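Local coordinates for protein ATP-dependent RNA helicase HrpB (Escherichia coli, PDB 6EUD) that hydrolyses ATP to ADP and phosphate as a bacterial DExH-box NTPase of the RNA helicase class that binds single-stranded RNA, at residues 415-420 with 477-482; 445-450 with 469-474; 575-580 with 586-591; 622-627 with 655-660. All blocks are in the same frame, centred on the assembly; numbering follows the deposited sequence. Where two conformers were deposited one is given.

Contact 1. Residues 415-420 with 477-482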
loop_
_atom_site.group_PDB
_atom_site.type_symbol
_atom_site.label_atom_id
_atom_site.label_comp_id
_atom_site.label_asym_id
_atom_site.label_seq_id
_atom_site.Cartn_x
_atom_site.Cartn_y
_atom_site.Cartn_z
ATOM N N ALA A 415 7.622 18.247 -8.699
ATOM C CA ALA A 415 8.261 18.107 -7.396
ATOM C C ALA A 415 8.495 19.462 -6.744
ATOM O O ALA A 415 8.403 19.591 -5.532
ATOM C CB ALA A 415 9.572 17.348 -7.528
ATOM N N ALA A 416 8.802 20.469 -7.549
ATOM C CA ALA A 416 8.990 21.814 -7.022
ATOM C C ALA A 416 7.702 22.341 -6.364
ATOM O O ALA A 416 7.763 22.959 -5.307
ATOM C CB ALA A 416 9.457 22.761 -8.130
ATOM N N LEU A 417 6.545 22.085 -6.980
ATOM C CA LEU A 417 5.273 22.552 -6.431
ATOM C C LEU A 417 4.997 21.963 -5.054
ATOM O O LEU A 417 4.386 22.614 -4.204
ATOM C CB LEU A 417 4.104 22.218 -7.360
ATOM C CG LEU A 417 4.065 22.847 -8.742
ATOM C CD1 LEU A 417 2.750 22.499 -9.381
ATOM C CD2 LEU A 417 4.253 24.350 -8.672
ATOM N N GLY A 418 5.429 20.724 -4.842
ATOM C CA GLY A 418 5.337 20.094 -3.532
ATOM C C GLY A 418 3.949 19.574 -3.247
ATOM O O GLY A 418 3.647 19.094 -2.174
ATOM N N ASN A 419 3.113 19.678 -4.259
ATOM C CA ASN A 419 1.700 19.388 -4.206
ATOM C C ASN A 419 1.400 17.895 -4.237
ATOM O O ASN A 419 2.311 17.089 -4.484
ATOM C CB ASN A 419 1.034 20.067 -5.418
ATOM C CG ASN A 419 -0.201 20.756 -5.049
ATOM O OD1 ASN A 419 -0.357 21.146 -3.899
ATOM N ND2 ASN A 419 -1.123 20.888 -5.988
ATOM N N ASP A 420 0.131 17.514 -4.060
ATOM C CA ASP A 420 -0.248 16.163 -4.441
ATOM C C ASP A 420 0.118 15.978 -5.914
ATOM O O ASP A 420 -0.244 16.821 -6.737
ATOM C CB ASP A 420 -1.731 15.880 -4.248
ATOM C CG ASP A 420 -2.163 14.610 -4.984
ATOM O OD1 ASP A 420 -2.036 13.497 -4.428
ATOM O OD2 ASP A 420 -2.600 14.717 -6.140
ATOM N N LYS A 477 2.245 31.055 -7.540
ATOM C CA LYS A 477 3.545 31.620 -7.184
ATOM C C LYS A 477 4.610 30.536 -7.331
ATOM O O LYS A 477 5.617 30.719 -8.012
ATOM C CB LYS A 477 3.523 32.184 -5.775
ATOM C CG LYS A 477 4.704 33.048 -5.436
ATOM C CD LYS A 477 4.394 33.929 -4.241
ATOM C CE LYS A 477 5.535 34.883 -3.932
ATOM N NZ LYS A 477 6.752 34.126 -3.553
ATOM N N ARG A 478 4.358 29.382 -6.728
ATOM C CA ARG A 478 5.273 28.256 -6.844
ATOM C C ARG A 478 5.456 27.860 -8.310
ATOM O O ARG A 478 6.561 27.535 -8.744
ATOM C CB ARG A 478 4.771 27.068 -6.018
ATOM C CG ARG A 478 4.659 27.368 -4.526
ATOM C CD ARG A 478 4.310 26.125 -3.716
ATOM N NE ARG A 478 5.430 25.192 -3.610
ATOM C CZ ARG A 478 6.177 25.041 -2.522
ATOM N NH1 ARG A 478 5.924 25.760 -1.437
ATOM N NH2 ARG A 478 7.174 24.167 -2.514
ATOM N N LEU A 479 4.376 27.910 -9.080
ATOM C CA LEU A 479 4.445 27.571 -10.493
ATOM C C LEU A 479 5.144 28.665 -11.331
ATOM O O LEU A 479 5.511 28.435 -12.492
ATOM C CB LEU A 479 3.040 27.317 -11.007
ATOM C CG LEU A 479 2.906 26.707 -12.390
ATOM C CD1 LEU A 479 3.395 25.273 -12.386
ATOM C CD2 LEU A 479 1.460 26.822 -12.845
ATOM N N ASN A 480 5.341 29.839 -10.722
ATOM C CA ASN A 480 5.950 31.022 -11.367
ATOM C C ASN A 480 5.111 31.569 -12.511
ATOM O O ASN A 480 5.613 31.886 -13.595
ATOM C CB ASN A 480 7.360 30.721 -11.881
ATOM C CG ASN A 480 8.238 31.937 -11.854
ATOM O OD1 ASN A 480 8.147 32.745 -10.932
ATOM N ND2 ASN A 480 9.094 32.085 -12.858
ATOM N N VAL A 481 3.822 31.679 -12.248
ATOM C CA VAL A 481 2.864 32.119 -13.233
ATOM C C VAL A 481 1.951 33.116 -12.550
ATOM O O VAL A 481 1.622 32.956 -11.384
ATOM C CB VAL A 481 2.078 30.926 -13.821
ATOM C CG1 VAL A 481 0.903 31.410 -14.662
ATOM C CG2 VAL A 481 3.027 30.040 -14.650
ATOM N N ARG A 482 1.596 34.181 -13.255
ATOM C CA ARG A 482 0.751 35.212 -12.671
ATOM C C ARG A 482 -0.008 35.952 -13.754
ATOM O O ARG A 482 0.533 36.180 -14.830
ATOM C CB ARG A 482 1.590 36.193 -11.858
ATOM C CG ARG A 482 0.796 37.015 -10.866
ATOM C CD ARG A 482 1.694 37.902 -10.036
ATOM N NE ARG A 482 2.209 39.036 -10.799
ATOM C CZ ARG A 482 3.137 39.874 -10.350
ATOM N NH1 ARG A 482 3.669 39.698 -9.141
ATOM N NH2 ARG A 482 3.536 40.883 -11.102
#

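Contact 2. Residues 445-450 with 469-474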
loop_
_atom_site.group_PDB
_atom_site.type_symbol
_atom_site.label_atom_id
_atom_site.label_comp_id
_atom_site.label_asym_id
_atom_site.label_seq_id
_atom_site.Cartn_x
_atom_site.Cartn_y
_atom_site.Cartn_z
ATOM N N ILE A 445 -9.608 23.544 -4.926
ATOM C CA ILE A 445 -10.862 22.853 -4.657
ATOM C C ILE A 445 -10.667 21.387 -4.255
ATOM O O ILE A 445 -11.192 20.948 -3.232
ATOM C CB ILE A 445 -11.793 22.903 -5.880
ATOM C CG1 ILE A 445 -12.177 24.350 -6.158
ATOM C CG2 ILE A 445 -13.043 22.050 -5.628
ATOM C CD1 ILE A 445 -12.996 24.521 -7.391
ATOM N N LEU A 446 -9.933 20.622 -5.062
ATOM C CA LEU A 446 -9.727 19.194 -4.763
ATOM C C LEU A 446 -8.970 18.950 -3.439
ATOM O O LEU A 446 -9.175 17.931 -2.787
ATOM C CB LEU A 446 -9.011 18.517 -5.945
ATOM C CG LEU A 446 -9.890 18.485 -7.204
ATOM C CD1 LEU A 446 -9.175 17.923 -8.440
ATOM C CD2 LEU A 446 -11.157 17.685 -6.935
ATOM N N GLU A 447 -8.118 19.895 -3.034
ATOM C CA GLU A 447 -7.440 19.855 -1.726
ATOM C C GLU A 447 -8.368 20.138 -0.530
ATOM O O GLU A 447 -8.157 19.626 0.569
ATOM C CB GLU A 447 -6.288 20.871 -1.695
ATOM C CG GLU A 447 -5.071 20.461 -2.469
ATOM C CD GLU A 447 -3.951 21.508 -2.458
ATOM O OE1 GLU A 447 -4.082 22.609 -1.845
ATOM O OE2 GLU A 447 -2.911 21.203 -3.076
ATOM N N GLU A 448 -9.351 21.011 -0.741
ATOM C CA GLU A 448 -10.298 21.401 0.304
ATOM C C GLU A 448 -11.683 21.457 -0.303
ATOM O O GLU A 448 -12.196 22.542 -0.578
ATOM C CB GLU A 448 -9.923 22.747 0.922
ATOM C CG GLU A 448 -10.078 22.767 2.427
ATOM C CD GLU A 448 -9.065 21.875 3.122
ATOM O OE1 GLU A 448 -7.861 21.987 2.805
ATOM O OE2 GLU A 448 -9.476 21.046 3.968
ATOM N N PRO A 449 -12.276 20.275 -0.547
ATOM C CA PRO A 449 -13.566 20.120 -1.237
ATOM C C PRO A 449 -14.685 20.874 -0.529
ATOM O O PRO A 449 -14.624 21.032 0.687
ATOM C CB PRO A 449 -13.817 18.597 -1.185
ATOM C CG PRO A 449 -12.458 17.989 -0.972
ATOM C CD PRO A 449 -11.717 18.976 -0.119
ATOM N N PRO A 450 -15.707 21.315 -1.278
ATOM C CA PRO A 450 -16.899 21.919 -0.679
ATOM C C PRO A 450 -17.489 20.978 0.361
ATOM O O PRO A 450 -17.298 19.755 0.266
ATOM C CB PRO A 450 -17.861 22.068 -1.861
ATOM C CG PRO A 450 -17.042 21.944 -3.063
ATOM C CD PRO A 450 -15.881 21.072 -2.718
ATOM N N GLN A 469 -9.196 30.883 -3.291
ATOM C CA GLN A 469 -8.461 31.930 -3.987
ATOM C C GLN A 469 -7.058 32.095 -3.427
ATOM O O GLN A 469 -6.098 32.144 -4.191
ATOM C CB GLN A 469 -9.224 33.247 -3.950
ATOM C CG GLN A 469 -8.697 34.249 -4.928
ATOM C CD GLN A 469 -9.748 35.202 -5.433
ATOM O OE1 GLN A 469 -10.432 34.911 -6.381
ATOM N NE2 GLN A 469 -9.913 36.322 -4.768
ATOM N N GLN A 470 -6.936 32.092 -2.105
ATOM C CA GLN A 470 -5.642 32.232 -1.460
ATOM C C GLN A 470 -4.714 31.102 -1.872
ATOM O O GLN A 470 -3.554 31.329 -2.237
ATOM C CB GLN A 470 -5.799 32.261 0.056
ATOM C CG GLN A 470 -4.498 32.509 0.776
ATOM C CD GLN A 470 -4.660 32.540 2.283
ATOM O OE1 GLN A 470 -5.096 31.563 2.901
ATOM N NE2 GLN A 470 -4.324 33.677 2.884
ATOM N N ARG A 471 -5.236 29.883 -1.836
ATOM C CA ARG A 471 -4.433 28.723 -2.182
ATOM C C ARG A 471 -4.006 28.773 -3.643
ATOM O O ARG A 471 -2.863 28.442 -3.966
ATOM C CB ARG A 471 -5.202 27.446 -1.892
ATOM C CG ARG A 471 -4.467 26.200 -2.274
ATOM C CD ARG A 471 -3.129 26.083 -1.561
ATOM N NE ARG A 471 -2.601 24.731 -1.753
ATOM C CZ ARG A 471 -1.341 24.372 -1.521
ATOM N NH1 ARG A 471 -0.447 25.272 -1.121
ATOM N NH2 ARG A 471 -0.969 23.115 -1.722
ATOM N N SER A 472 -4.922 29.198 -4.512
ATOM C CA SER A 472 -4.627 29.342 -5.936
ATOM C C SER A 472 -3.444 30.268 -6.189
ATOM O O SER A 472 -2.537 29.922 -6.959
ATOM C CB SER A 472 -5.848 29.866 -6.699
ATOM O OG SER A 472 -6.907 28.943 -6.613
ATOM N N GLN A 473 -3.477 31.439 -5.554
ATOM C CA GLN A 473 -2.407 32.426 -5.670
ATOM C C GLN A 473 -1.069 31.828 -5.216
ATOM O O GLN A 473 -0.041 32.039 -5.873
ATOM C CB GLN A 473 -2.733 33.681 -4.852
ATOM C CG GLN A 473 -3.937 34.471 -5.350
ATOM C CD GLN A 473 -4.240 35.682 -4.478
ATOM O OE1 GLN A 473 -3.889 35.716 -3.293
ATOM N NE2 GLN A 473 -4.889 36.684 -5.060
ATOM N N GLN A 474 -1.097 31.073 -4.108
ATOM C CA GLN A 474 0.102 30.394 -3.586
ATOM C C GLN A 474 0.670 29.358 -4.580
ATOM O O GLN A 474 1.886 29.289 -4.822
ATOM C CB GLN A 474 -0.202 29.724 -2.240
ATOM C CG GLN A 474 1.022 29.085 -1.579
ATOM C CD GLN A 474 0.681 28.268 -0.341
ATOM O OE1 GLN A 474 -0.445 27.797 -0.183
ATOM N NE2 GLN A 474 1.656 28.103 0.548
#

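Contact 3. Residues 575-580 with 586-591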
loop_
_atom_site.group_PDB
_atom_site.type_symbol
_atom_site.label_atom_id
_atom_site.label_comp_id
_atom_site.label_asym_id
_atom_site.label_seq_id
_atom_site.Cartn_x
_atom_site.Cartn_y
_atom_site.Cartn_z
ATOM N N THR A 575 -9.094 -7.589 -32.659
ATOM C CA THR A 575 -9.234 -8.966 -32.221
ATOM C C THR A 575 -9.754 -9.846 -33.336
ATOM O O THR A 575 -10.761 -9.530 -33.973
ATOM C CB THR A 575 -10.181 -9.092 -31.013
ATOM O OG1 THR A 575 -9.712 -8.262 -29.948
ATOM C CG2 THR A 575 -10.232 -10.527 -30.516
ATOM N N VAL A 576 -9.060 -10.952 -33.588
ATOM C CA VAL A 576 -9.575 -11.957 -34.513
ATOM C C VAL A 576 -9.527 -13.313 -33.829
ATOM O O VAL A 576 -8.524 -13.677 -33.217
ATOM C CB VAL A 576 -8.791 -11.994 -35.844
ATOM C CG1 VAL A 576 -9.267 -13.143 -36.693
ATOM C CG2 VAL A 576 -8.990 -10.716 -36.604
ATOM N N GLU A 577 -10.630 -14.045 -33.920
ATOM C CA GLU A 577 -10.762 -15.348 -33.274
ATOM C C GLU A 577 -11.964 -16.079 -33.854
ATOM O O GLU A 577 -12.761 -15.489 -34.591
ATOM C CB GLU A 577 -10.932 -15.190 -31.772
ATOM C CG GLU A 577 -12.236 -14.500 -31.427
ATOM C CD GLU A 577 -12.221 -13.910 -30.050
ATOM O OE1 GLU A 577 -13.297 -13.840 -29.424
ATOM O OE2 GLU A 577 -11.127 -13.515 -29.598
ATOM N N TRP A 578 -12.102 -17.356 -33.508
ATOM C CA TRP A 578 -13.226 -18.153 -33.989
ATOM C C TRP A 578 -14.238 -18.453 -32.884
ATOM O O TRP A 578 -13.913 -19.077 -31.871
ATOM C CB TRP A 578 -12.726 -19.461 -34.604
ATOM C CG TRP A 578 -13.820 -20.280 -35.196
ATOM C CD1 TRP A 578 -14.461 -21.338 -34.610
ATOM C CD2 TRP A 578 -14.412 -20.124 -36.502
ATOM N NE1 TRP A 578 -15.409 -21.845 -35.467
ATOM C CE2 TRP A 578 -15.401 -21.121 -36.634
ATOM C CE3 TRP A 578 -14.197 -19.241 -37.565
ATOM C CZ2 TRP A 578 -16.176 -21.267 -37.795
ATOM C CZ3 TRP A 578 -14.975 -19.382 -38.716
ATOM C CH2 TRP A 578 -15.949 -20.390 -38.821
ATOM N N ASP A 579 -15.469 -18.005 -33.098
ATOM C CA ASP A 579 -16.566 -18.264 -32.181
ATOM C C ASP A 579 -17.171 -19.656 -32.441
ATOM O O ASP A 579 -17.967 -19.849 -33.378
ATOM C CB ASP A 579 -17.616 -17.151 -32.310
ATOM C CG ASP A 579 -18.798 -17.337 -31.377
ATOM O OD1 ASP A 579 -18.705 -18.169 -30.448
ATOM O OD2 ASP A 579 -19.809 -16.620 -31.555
ATOM N N ASP A 580 -16.773 -20.617 -31.604
ATOM C CA ASP A 580 -17.242 -22.002 -31.690
ATOM C C ASP A 580 -18.724 -22.119 -31.354
ATOM O O ASP A 580 -19.425 -22.990 -31.871
ATOM C CB ASP A 580 -16.432 -22.903 -30.759
ATOM C CG ASP A 580 -15.102 -23.319 -31.357
ATOM O OD1 ASP A 580 -15.097 -24.275 -32.169
ATOM O OD2 ASP A 580 -14.069 -22.713 -31.003
ATOM N N LYS A 586 -15.042 -14.045 -35.772
ATOM C CA LYS A 586 -15.262 -12.759 -35.122
ATOM C C LYS A 586 -14.041 -11.882 -35.317
ATOM O O LYS A 586 -12.924 -12.284 -35.014
ATOM C CB LYS A 586 -15.572 -12.926 -33.628
ATOM C CG LYS A 586 -16.955 -13.503 -33.346
ATOM C CD LYS A 586 -18.002 -12.842 -34.237
ATOM C CE LYS A 586 -19.380 -13.451 -34.074
ATOM N NZ LYS A 586 -20.254 -13.012 -35.194
ATOM N N ALA A 587 -14.264 -10.680 -35.834
ATOM C CA ALA A 587 -13.174 -9.769 -36.156
ATOM C C ALA A 587 -13.620 -8.338 -35.968
ATOM O O ALA A 587 -14.338 -7.763 -36.805
ATOM C CB ALA A 587 -12.692 -9.990 -37.576
ATOM N N TRP A 588 -13.194 -7.757 -34.857
ATOM C CA TRP A 588 -13.599 -6.399 -34.563
ATOM C C TRP A 588 -12.402 -5.526 -34.188
ATOM O O TRP A 588 -11.337 -6.030 -33.807
ATOM C CB TRP A 588 -14.672 -6.403 -33.454
ATOM C CG TRP A 588 -14.196 -6.823 -32.077
ATOM C CD1 TRP A 588 -13.772 -5.996 -31.072
ATOM C CD2 TRP A 588 -14.111 -8.159 -31.556
ATOM N NE1 TRP A 588 -13.420 -6.732 -29.965
ATOM C CE2 TRP A 588 -13.621 -8.060 -30.231
ATOM C CE3 TRP A 588 -14.398 -9.425 -32.075
ATOM C CZ2 TRP A 588 -13.409 -9.182 -29.425
ATOM C CZ3 TRP A 588 -14.184 -10.541 -31.268
ATOM C CH2 TRP A 588 -13.696 -10.408 -29.958
ATOM N N ARG A 589 -12.580 -4.216 -34.345
ATOM C CA ARG A 589 -11.647 -3.219 -33.812
ATOM C C ARG A 589 -12.321 -2.469 -32.660
ATOM O O ARG A 589 -13.457 -1.988 -32.813
ATOM C CB ARG A 589 -11.201 -2.247 -34.908
ATOM C CG ARG A 589 -10.521 -0.985 -34.404
ATOM C CD ARG A 589 -9.735 -0.331 -35.522
ATOM N NE ARG A 589 -8.525 -1.089 -35.829
ATOM C CZ ARG A 589 -7.740 -0.875 -36.882
ATOM N NH1 ARG A 589 -8.033 0.073 -37.757
ATOM N NH2 ARG A 589 -6.661 -1.625 -37.066
ATOM N N ARG A 590 -11.633 -2.400 -31.514
ATOM C CA ARG A 590 -12.142 -1.698 -30.341
ATOM C C ARG A 590 -11.297 -0.461 -30.004
ATOM O O ARG A 590 -10.081 -0.559 -29.786
ATOM C CB ARG A 590 -12.197 -2.648 -29.136
ATOM C CG ARG A 590 -12.954 -2.092 -27.925
ATOM C CD ARG A 590 -12.592 -2.794 -26.614
ATOM N NE ARG A 590 -12.559 -4.247 -26.763
ATOM C CZ ARG A 590 -13.610 -5.056 -26.623
ATOM N NH1 ARG A 590 -14.811 -4.567 -26.327
ATOM N NH2 ARG A 590 -13.457 -6.364 -26.783
ATOM N N LEU A 591 -11.932 0.706 -29.982
ATOM C CA LEU A 591 -11.284 1.884 -29.417
ATOM C C LEU A 591 -11.605 1.936 -27.921
ATOM O O LEU A 591 -12.806 1.799 -27.538
ATOM C CB LEU A 591 -11.747 3.150 -30.135
ATOM C CG LEU A 591 -11.395 3.144 -31.629
ATOM C CD1 LEU A 591 -11.774 4.453 -32.337
ATOM C CD2 LEU A 591 -9.922 2.852 -31.771
#

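Contact 4. Residues 622-627 with 655-660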
loop_
_atom_site.group_PDB
_atom_site.type_symbol
_atom_site.label_atom_id
_atom_site.label_comp_id
_atom_site.label_asym_id
_atom_site.label_seq_id
_atom_site.Cartn_x
_atom_site.Cartn_y
_atom_site.Cartn_z
ATOM N N LYS A 622 -9.326 -16.860 -26.264
ATOM C CA LYS A 622 -9.708 -18.267 -26.374
ATOM C C LYS A 622 -8.795 -19.205 -25.590
ATOM O O LYS A 622 -9.151 -20.359 -25.335
ATOM C CB LYS A 622 -9.737 -18.692 -27.846
ATOM C CG LYS A 622 -10.858 -18.071 -28.642
ATOM C CD LYS A 622 -12.180 -18.398 -28.001
ATOM C CE LYS A 622 -13.345 -18.092 -28.917
ATOM N NZ LYS A 622 -13.423 -16.656 -29.206
ATOM N N GLY A 623 -7.620 -18.711 -25.216
ATOM C CA GLY A 623 -6.653 -19.510 -24.490
ATOM C C GLY A 623 -5.625 -20.175 -25.396
ATOM O O GLY A 623 -5.793 -20.248 -26.613
ATOM N N LEU A 624 -4.555 -20.674 -24.795
ATOM C CA LEU A 624 -3.473 -21.293 -25.547
ATOM C C LEU A 624 -3.893 -22.550 -26.315
ATOM O O LEU A 624 -3.214 -22.980 -27.244
ATOM C CB LEU A 624 -2.335 -21.640 -24.602
ATOM C CG LEU A 624 -1.686 -20.433 -23.968
ATOM C CD1 LEU A 624 -0.645 -20.928 -22.984
ATOM C CD2 LEU A 624 -1.056 -19.587 -25.060
ATOM N N SER A 625 -5.010 -23.133 -25.910
ATOM C CA SER A 625 -5.561 -24.304 -26.562
ATOM C C SER A 625 -5.737 -24.194 -28.084
ATOM O O SER A 625 -5.843 -25.218 -28.752
ATOM C CB SER A 625 -6.906 -24.624 -25.908
ATOM O OG SER A 625 -7.831 -25.188 -26.817
ATOM N N VAL A 626 -5.792 -22.980 -28.642
ATOM C CA VAL A 626 -5.966 -22.858 -30.100
ATOM C C VAL A 626 -4.662 -23.096 -30.855
ATOM O O VAL A 626 -4.669 -23.238 -32.070
ATOM C CB VAL A 626 -6.530 -21.472 -30.543
ATOM C CG1 VAL A 626 -8.001 -21.321 -30.145
ATOM C CG2 VAL A 626 -5.668 -20.320 -30.023
ATOM N N LEU A 627 -3.552 -23.130 -30.128
ATOM C CA LEU A 627 -2.262 -23.458 -30.713
ATOM C C LEU A 627 -2.108 -24.970 -30.794
ATOM O O LEU A 627 -2.900 -25.717 -30.194
ATOM C CB LEU A 627 -1.134 -22.848 -29.888
ATOM C CG LEU A 627 -1.290 -21.332 -29.810
ATOM C CD1 LEU A 627 -0.250 -20.748 -28.897
ATOM C CD2 LEU A 627 -1.216 -20.742 -31.221
ATOM N N VAL A 655 6.724 -20.380 -17.802
ATOM C CA VAL A 655 5.957 -20.975 -18.878
ATOM C C VAL A 655 4.605 -21.441 -18.373
ATOM O O VAL A 655 4.021 -22.373 -18.907
ATOM C CB VAL A 655 6.705 -22.163 -19.518
ATOM C CG1 VAL A 655 7.922 -21.661 -20.272
ATOM C CG2 VAL A 655 7.098 -23.181 -18.446
ATOM N N ASP A 656 4.103 -20.778 -17.339
ATOM C CA ASP A 656 2.716 -20.966 -16.919
ATOM C C ASP A 656 1.801 -20.268 -17.920
ATOM O O ASP A 656 2.246 -19.361 -18.622
ATOM C CB ASP A 656 2.514 -20.407 -15.521
ATOM C CG ASP A 656 2.919 -18.957 -15.430
ATOM O OD1 ASP A 656 4.139 -18.674 -15.479
ATOM O OD2 ASP A 656 2.019 -18.103 -15.301
ATOM N N ASP A 657 0.536 -20.671 -17.970
ATOM C CA ASP A 657 -0.407 -20.137 -18.946
ATOM C C ASP A 657 -0.453 -18.617 -18.961
ATOM O O ASP A 657 -0.423 -18.008 -20.036
ATOM C CB ASP A 657 -1.806 -20.694 -18.698
ATOM C CG ASP A 657 -2.045 -21.992 -19.436
ATOM O OD1 ASP A 657 -1.076 -22.761 -19.621
ATOM O OD2 ASP A 657 -3.199 -22.250 -19.836
ATOM N N GLU A 658 -0.485 -17.988 -17.794
ATOM C CA GLU A 658 -0.613 -16.536 -17.793
ATOM C C GLU A 658 0.653 -15.820 -18.284
ATOM O O GLU A 658 0.544 -14.839 -19.015
ATOM C CB GLU A 658 -1.008 -16.021 -16.410
ATOM C CG GLU A 658 -1.709 -14.663 -16.482
ATOM C CD GLU A 658 -2.079 -14.090 -15.119
ATOM O OE1 GLU A 658 -2.019 -14.836 -14.117
ATOM O OE2 GLU A 658 -2.432 -12.887 -15.055
ATOM N N SER A 659 1.846 -16.294 -17.920
ATOM C CA SER A 659 3.091 -15.675 -18.418
ATOM C C SER A 659 3.159 -15.768 -19.948
ATOM O O SER A 659 3.594 -14.839 -20.632
ATOM C CB SER A 659 4.342 -16.351 -17.821
ATOM O OG SER A 659 4.359 -16.347 -16.399
ATOM N N LEU A 660 2.732 -16.912 -20.474
ATOM C CA LEU A 660 2.736 -17.153 -21.918
ATOM C C LEU A 660 1.757 -16.248 -22.646
ATOM O O LEU A 660 2.122 -15.628 -23.645
ATOM C CB LEU A 660 2.408 -18.616 -22.232
ATOM C CG LEU A 660 3.506 -19.594 -21.837
ATOM C CD1 LEU A 660 3.091 -21.024 -22.184
ATOM C CD2 LEU A 660 4.795 -19.203 -22.523
#

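Contact 1. Residues 415-420 with 477-482
Arg478, near the end of helix 466-479, reaches the carbonyls of the last turn of helix 409-417. Its CB first packs on Leu417 CD2. Further out, in one of two modelled conformers and so with some doubt, the chain bends at chi3 (73°), which swings the guanidinium across the helix end. In that conformer NH2 donates to Ala416 O at 3.1 Å, the N-H...O angle being 165°, and the oxygen lies in the guanidinium plane, at its edge. NE of the same copy stands 2.8 Å from Leu417 O, which approaches that plane obliquely. Leu479 follows with apolar contact: its CD1 lies 3.9 Å from Leu417 CD2, and the same methyl of Leu417 sits 3.6 Å from Leu479 N, against the backbone of the last turn of helix 466-479. Leu417 also rests on Ala424 and Leu427 of helix 421-429, while Leu479 touches Ala436 of helix 433-447. At Asn480 the helix closes in a Schellman motif, its N bonded to Lys477 O at 2.9 Å. The contact thus joins two helix C-termini. Leu417 supplies the buried apolar part, with Leu479 partly exposed beside it, and the cation, where this conformer is occupied, is probably favoured by the helix dipole.

Contact 2. Residues 445-450 with 469-474
Arg471 and Glu447 join helix 466-479 to the last turn of helix 433-447 through a side-on salt bridge. From CB, the arginine chain leaves with CG anti to the backbone N (chi1 178°) and then bends at chi2, bringing CG and CD alongside the carboxylate, each 3.6 Å from Glu447 OE1. The next atom, NE, donates to Glu447 OE1 at 2.6 Å, using the syn lone pair of that oxygen. Past CZ the two terminal nitrogens diverge. NH2 turns to Glu447 OE2 at 3.0 Å with a nearly straight N-H...O angle of 169°, and adds a weak bond to Glu447 OE1. NH1 faces its own helix and donates to Gln474 OE1 at 2.7 Å, from above the carbonyl plane of that amide. The carboxylate and guanidinium planes are 38° apart, a twisted version of the paired geometry. With an alanine here, the Glu447 carboxylate would probably lose its two-nitrogen grip and Gln474 OE1 this donor. Arg88 adds weak, long ion pairs to Glu447 and Glu448. Two-nitrogen binding implies a directional link between the helices, one that probably favours the ionised carboxylate and restrains rotation of the guanidinium.

Contact 3. Residues 575-580 with 586-591
Thr575 lies against one face of the Trp588 indole across an antiparallel beta hairpin, strands 571-579 and 584-593, in the HrpB connector region. Its CB makes a CH-pi contact 3.7 Å from the centroid of the six-membered ring, and CG2 reaches Trp588 CH2 at 3.5 Å. The ring face is turned to the threonine because Trp588 CG stands between the backbone N and the carbonyl carbon (chi1 69°). Glu577, on the same sheet face, meets the ring differently: OE1 lies at the indole edge, 3.5 Å from Trp588 CH2, with carboxylate and ring planes 85° apart. That oxygen has its salt-bridge partner in Lys622. Replacing Trp588 with alanine would probably strip Thr575 of its aromatic neighbour and open a gap beside the Glu577 carboxylate. On the other sheet face Val576 pairs with Ala587, a non-hydrogen-bonded pair with CA atoms 4.5 Å apart. Helix 608-622 meets strand 571-579 through both residues, Val576 on Ala614 and Thr575, on the Trp588 face, on Asn617. The hydrogen-bonded pairs on either side of Val576 and Ala587 lock the register: Thr575 N donates to Trp588 O at 3.0 Å, and Lys586 N to Glu577 O at 2.9 Å.

Contact 4. Residues 622-627 with 655-660
A 3-10 turn, residues 624-626, packs its first side chain against the start of helix 657-662, where a loop between helices meets a capped helix end. Leu624 carries the contact from its side through a single methyl, CD1. This atom touches Leu660 CD1 at 3.8 Å and Leu660 CB at 3.9 Å, the two leucine side chains crossing at about a right angle. Asp657 comes from another direction, sliding past the leucine so that its OD1 stands 3.9 Å from Leu624 CD1, a van der Waals approach by a polar atom at the exposed border. The CB of Leu624 projects toward the helix, which puts its branch end against these two residues. No hydrogen bond crosses between the two segments. The helix start carries its own N-cap: Asp656 OD2 accepts from Ser659 N at 3.2 Å, the donor lying above the carboxylate plane. Positive phi at Gly623 lets the chain leave helix 608-622 and enter the turn. Leu624 also rests on Ile619 of that helix, and Leu660 also touches Leu690 of helix 686-692. Leu624 thus joins the end of helix 608-622 to helix 657-662, and Leu660 passes the packing on to helix 686-692.

Overall arrangement
The four contacts form two pairs, set some 47 to 51 Å apart by their centres. Contacts 1 and 2 share helix 466-479, and contact 2 is nested along the chain within the loop closed by contact 1; their centres are 13 Å apart. Contact 1 is partly buried and mixes leucine packing with arginine-carbonyl bonding, whereas contact 2 is a surface contact carried by charge. Contacts 3 and 4 lie 18 Å apart, centre to centre, and are tied by the Glu577-Lys622 salt bridge. Contact 3, also partly buried, rests on strand pairing and an aromatic face; contact 4 is buried and almost wholly apolar. The extremes are thus contact 2, ionic at the surface, and contact 4, apolar and buried, with contacts 1 and 3 mixing both.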